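Local coordinates for uncharacterized protein (Bacteroides ovatus, PDB 4IRT) that is of unknown function but is a putative neuraminidase with a BNR repeat-like, probably beta-propeller, domain and so may act on sialylated glycans, at residues D81-I86 and Y156-H161; L97-S102 and D112-T117. All coordinates share one frame; numbering follows the deposited sequence.

Interaction 1 of 2, residues D81-I86 and Y156-H161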
# COMPACT_ATOMS: atom_id res chain seq x y z
N ASP A 81 -4.63 11.25 12.41
CA ASP A 81 -4.22 10.86 13.77
C ASP A 81 -5.43 10.88 14.71
O ASP A 81 -6.54 11.23 14.30
CB ASP A 81 -3.01 11.69 14.27
CG ASP A 81 -3.35 13.16 14.56
OD1 ASP A 81 -4.52 13.50 14.77
OD2 ASP A 81 -2.39 13.99 14.58
N GLY A 82 -5.20 10.57 15.98
CA GLY A 82 -6.29 10.42 16.94
C GLY A 82 -7.05 11.70 17.26
O GLY A 82 -8.13 11.64 17.83
N GLU A 83 -6.45 12.86 16.97
CA GLU A 83 -7.06 14.15 17.22
C GLU A 83 -7.67 14.68 15.95
O GLU A 83 -8.29 15.74 15.96
CB GLU A 83 -6.03 15.14 17.77
CG GLU A 83 -5.77 14.98 19.26
CD GLU A 83 -4.53 15.72 19.75
OE1 GLU A 83 -3.78 16.32 18.95
OE2 GLU A 83 -4.28 15.65 20.96
N GLY A 84 -7.57 13.93 14.87
CA GLY A 84 -8.27 14.29 13.66
C GLY A 84 -7.46 15.15 12.70
O GLY A 84 -8.03 15.71 11.78
N TYR A 85 -6.15 15.25 12.91
CA TYR A 85 -5.26 16.01 12.01
C TYR A 85 -4.89 15.13 10.82
O TYR A 85 -4.61 13.95 10.98
CB TYR A 85 -3.97 16.47 12.71
CG TYR A 85 -4.19 17.57 13.70
CD1 TYR A 85 -4.50 17.30 15.02
CD2 TYR A 85 -4.07 18.89 13.31
CE1 TYR A 85 -4.71 18.31 15.93
CE2 TYR A 85 -4.29 19.92 14.21
CZ TYR A 85 -4.61 19.63 15.52
OH TYR A 85 -4.84 20.66 16.41
N ILE A 86 -4.96 15.70 9.63
CA ILE A 86 -4.43 15.03 8.46
C ILE A 86 -2.90 15.17 8.49
O ILE A 86 -2.38 16.27 8.70
CB ILE A 86 -4.92 15.64 7.13
CG1 ILE A 86 -6.44 15.61 7.01
CG2 ILE A 86 -4.27 14.91 5.95
CD1 ILE A 86 -6.99 16.43 5.85
N TYR A 156 4.74 8.87 15.65
CA TYR A 156 4.21 10.18 16.04
C TYR A 156 3.45 10.04 17.33
O TYR A 156 2.44 9.33 17.39
CB TYR A 156 3.26 10.72 14.98
CG TYR A 156 2.71 12.09 15.30
CD1 TYR A 156 3.52 13.22 15.20
CD2 TYR A 156 1.38 12.26 15.67
CE1 TYR A 156 3.02 14.49 15.47
CE2 TYR A 156 0.87 13.54 15.93
CZ TYR A 156 1.70 14.64 15.83
OH TYR A 156 1.22 15.89 16.09
N SER A 157 3.93 10.71 18.37
CA SER A 157 3.28 10.67 19.68
C SER A 157 2.23 11.76 19.69
O SER A 157 2.55 12.93 19.58
CB SER A 157 4.29 10.92 20.80
OG SER A 157 3.60 11.12 22.04
N LEU A 158 0.99 11.35 19.82
CA LEU A 158 -0.12 12.30 19.84
C LEU A 158 0.02 13.20 21.06
O LEU A 158 -0.26 14.40 20.99
CB LEU A 158 -1.45 11.53 19.89
CG LEU A 158 -2.70 12.29 19.53
CD1 LEU A 158 -2.58 12.91 18.14
CD2 LEU A 158 -3.88 11.33 19.63
N LYS A 159 0.50 12.61 22.15
CA LYS A 159 0.68 13.31 23.42
C LYS A 159 1.66 14.47 23.31
O LYS A 159 1.34 15.60 23.70
CB LYS A 159 1.16 12.32 24.49
CG LYS A 159 0.87 12.72 25.92
CD LYS A 159 0.55 11.48 26.76
CE LYS A 159 0.16 11.83 28.19
NZ LYS A 159 1.36 12.11 29.03
N GLU A 160 2.85 14.21 22.79
CA GLU A 160 3.90 15.23 22.69
C GLU A 160 3.84 15.97 21.37
O GLU A 160 4.60 16.92 21.15
CB GLU A 160 5.30 14.59 22.81
CG GLU A 160 5.52 13.65 23.98
CD GLU A 160 5.40 14.33 25.33
OE1 GLU A 160 5.55 15.57 25.37
OE2 GLU A 160 5.16 13.63 26.33
N HIS A 161 2.97 15.52 20.46
CA HIS A 161 2.93 16.03 19.09
C HIS A 161 4.31 16.06 18.45
O HIS A 161 4.71 17.06 17.88
CB HIS A 161 2.24 17.39 19.03
CG HIS A 161 0.84 17.36 19.55
ND1 HIS A 161 0.54 17.55 20.88
CD2 HIS A 161 -0.34 17.11 18.93
CE1 HIS A 161 -0.77 17.45 21.06
NE2 HIS A 161 -1.32 17.19 19.88
O HOH W 1 -1.60 16.12 15.95
O HOH W 2 -2.48 15.25 22.63
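The type I beta turn from Asp81 to Gly84 faces the end of strand 151-157, with Gly82 CA and Leu158 CA 7.1 Å apart. Leu158 carries the apolar part of the contact. Its CD2 packs on Gly82 CA at 3.7 Å, while CD1 lies against the Asp81 carboxylate and the chain of Glu83. Glu83 reaches across, its chain extended beyond CG. His161 NE2 donates to Glu83 OE1 at 2.8 Å, on the syn side of the carboxylate and close to the imidazole plane. The planes of the two groups are 32° apart. A water donates to both Glu83 OE2 and Leu158 O, giving the carboxylate a second tie to the same loop.

Asp81 does two jobs. Its OD1 accepts from Glu83 N and Tyr85 N on opposite faces of the carboxylate, which fixes the group within the turn. Its OD2 bonds His87 and, through a water, Tyr156 OH. OD2 also meets the Tyr156 ring obliquely, 3.6 Å from CE2; the planes are 8° apart, but the groups do not stack. Asp81 to Glu83 is an Asx turn, here in a hairpin loop that meets the neighbouring antiparallel sheet, as between blades of a beta-propeller.

Interaction 2 of 2, residues L97-S102 and D112-T117. With EDO (1,2-ethanediol), chain J; EDO (1,2-ethanediol), chain L.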
# COMPACT_ATOMS: atom_id res chain seq x y z
N LEU A 97 12.47 15.06 2.44
CA LEU A 97 11.12 14.79 2.92
C LEU A 97 10.21 16.00 2.72
O LEU A 97 10.58 17.12 3.08
CB LEU A 97 11.16 14.43 4.40
CG LEU A 97 9.83 14.22 5.10
CD1 LEU A 97 9.22 12.91 4.65
CD2 LEU A 97 10.07 14.20 6.62
N ASN A 98 9.06 15.72 2.13
CA ASN A 98 7.90 16.62 2.03
C ASN A 98 6.79 16.08 2.91
O ASN A 98 6.24 15.01 2.61
CB ASN A 98 7.37 16.65 0.60
CG ASN A 98 8.41 17.16 -0.39
OD1 ASN A 98 9.04 18.21 -0.17
ND2 ASN A 98 8.58 16.43 -1.50
N TYR A 99 6.48 16.83 3.97
CA TYR A 99 5.57 16.42 5.02
C TYR A 99 4.85 17.65 5.61
O TYR A 99 5.51 18.64 6.00
CB TYR A 99 6.34 15.69 6.13
CG TYR A 99 5.56 15.51 7.39
CD1 TYR A 99 4.33 14.85 7.39
CD2 TYR A 99 6.02 16.02 8.60
CE1 TYR A 99 3.60 14.68 8.56
CE2 TYR A 99 5.31 15.85 9.77
CZ TYR A 99 4.10 15.20 9.75
OH TYR A 99 3.39 15.03 10.91
N CYS A 100 3.53 17.58 5.64
CA CYS A 100 2.67 18.64 6.16
C CYS A 100 1.59 18.04 7.02
O CYS A 100 1.27 16.82 6.92
CB CYS A 100 1.95 19.33 5.03
SG CYS A 100 3.08 20.10 3.91
N ARG A 101 0.95 18.92 7.80
CA ARG A 101 -0.18 18.52 8.65
C ARG A 101 -1.26 19.57 8.53
O ARG A 101 -0.97 20.74 8.28
CB ARG A 101 0.22 18.46 10.12
CG ARG A 101 0.93 17.19 10.58
CD ARG A 101 0.99 17.13 12.11
NE ARG A 101 1.70 18.26 12.73
CZ ARG A 101 2.96 18.24 13.20
NH1 ARG A 101 3.72 17.15 13.13
NH2 ARG A 101 3.46 19.33 13.75
N SER A 102 -2.51 19.14 8.73
CA SER A 102 -3.66 20.04 8.88
C SER A 102 -3.35 21.14 9.84
O SER A 102 -2.72 20.90 10.89
CB SER A 102 -4.86 19.28 9.47
OG SER A 102 -5.38 18.35 8.59
N ASP A 112 3.12 24.71 6.57
CA ASP A 112 4.36 24.57 5.84
C ASP A 112 4.89 23.13 5.95
O ASP A 112 4.55 22.38 6.88
CB ASP A 112 5.43 25.52 6.39
CG ASP A 112 5.03 26.99 6.32
OD1 ASP A 112 4.11 27.38 5.60
OD2 ASP A 112 5.70 27.77 7.00
N LYS A 113 5.75 22.78 4.99
CA LYS A 113 6.54 21.55 5.06
C LYS A 113 7.39 21.56 6.33
O LYS A 113 7.95 22.61 6.70
CB LYS A 113 7.42 21.42 3.81
CG LYS A 113 6.64 21.13 2.53
CD LYS A 113 7.52 21.02 1.31
CE LYS A 113 6.68 20.69 0.07
NZ LYS A 113 7.49 20.67 -1.20
N MSE A 114 7.44 20.42 7.02
CA MSE A 114 8.13 20.24 8.29
C MSE A 114 8.99 18.99 8.28
O MSE A 114 8.72 18.05 7.56
CB MSE A 114 7.14 20.00 9.43
CG MSE A 114 6.22 21.18 9.62
SE MSE A 114 4.90 20.71 11.01
CE MSE A 114 3.86 19.40 10.06
N PRO A 115 10.05 18.98 9.11
CA PRO A 115 10.77 17.75 9.36
C PRO A 115 9.97 16.83 10.27
O PRO A 115 8.97 17.26 10.87
CB PRO A 115 12.04 18.23 10.07
CG PRO A 115 11.65 19.47 10.78
CD PRO A 115 10.55 20.10 9.94
N MSE A 116 10.40 15.57 10.36
CA MSE A 116 9.88 14.66 11.35
C MSE A 116 10.89 14.63 12.48
O MSE A 116 10.66 15.27 13.52
CB MSE A 116 9.59 13.29 10.74
CG MSE A 116 8.31 13.35 9.88
SE MSE A 116 8.11 11.60 9.00
CE MSE A 116 6.29 11.92 8.35
N THR A 117 12.01 13.95 12.28
CA THR A 117 13.13 13.99 13.28
C THR A 117 14.30 14.87 12.83
O THR A 117 15.21 15.19 13.62
CB THR A 117 13.64 12.59 13.57
OG1 THR A 117 14.40 12.10 12.45
CG2 THR A 117 12.48 11.67 13.81
C1 EDO J . 3.34 24.80 9.79
O1 EDO J . 3.07 26.01 9.07
C2 EDO J . 4.75 24.82 10.34
O2 EDO J . 4.70 25.42 11.63
C1 EDO L . 10.50 16.30 -6.09
O1 EDO L . 10.88 17.36 -7.00
C2 EDO L . 10.74 16.68 -4.63
O2 EDO L . 9.68 17.51 -4.11
O HOH W 3 8.82 18.46 4.76
O HOH W 4 2.18 21.51 8.04
O HOH W 5 6.85 17.34 12.89
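Tyr99 and Met114 join strand 99-101 to the loop 112-117; the end-to-end directions of 97-101 and 112-116 are 114° apart. Met114 N donates to Tyr99 O at 2.8 Å. Lys113 CA adds a C-H contact to the same oxygen.

The tight part lies round the Tyr99 ring. Met116, a selenomethionine extended beyond CG, sets its CE over one face, 3.7 Å from the ring centroid. This is a CH-pi contact, with SE farther off above the same face. Leu97 CD2 packs on Met116 CG at 3.8 Å. Met114, also selenomethionine, bends at its last torsion (chi3 -70°), which brings CE to Tyr99 CE2. In the Arg101 conformer described, CE also lies over the guanidinium, 3.5 Å from CZ. There NH1 donates to Tyr99 OH, which also bonds His87 and Trp163, and a water at the ring edge links NH1 to Pro115 O. A second conformer is deposited, so these Arg101 contacts are less certain.

The margins are looser. Lys113 NZ donates to Asn98 OD1 at 3.1 Å, from well above the amide plane. One water joins Leu97 O and Tyr99 N to Met114 O; another joins Arg101 N to Asp112 O. Ethanediols, probably from the crystallisation liquor, bond Asn98 ND2 and Asp112 N.

Apolar packing on flat groups thus dominates, selenium standing in for methionine sulfur, while waters bridge backbone groups.

From the N terminus, the chain leaves strand 76-80, makes the turn in 81-86 and returns along strand 86-90. It then forms strand 99-101, the edge of this three-stranded sheet. Interaction 2 closes a short loop of nine residues, folding 112-117 back over that edge. The chain next enters the four-stranded sheet beginning at 124-131. Interaction 1 closes the larger loop where the end of strand 151-157 meets 81-86, so interaction 2 is nested inside it. The two touch: Ser102 OG probably bonds Ile86 N, and Tyr85 packs against Ser102. Together they tie successive antiparallel sheets to each other and to their connection.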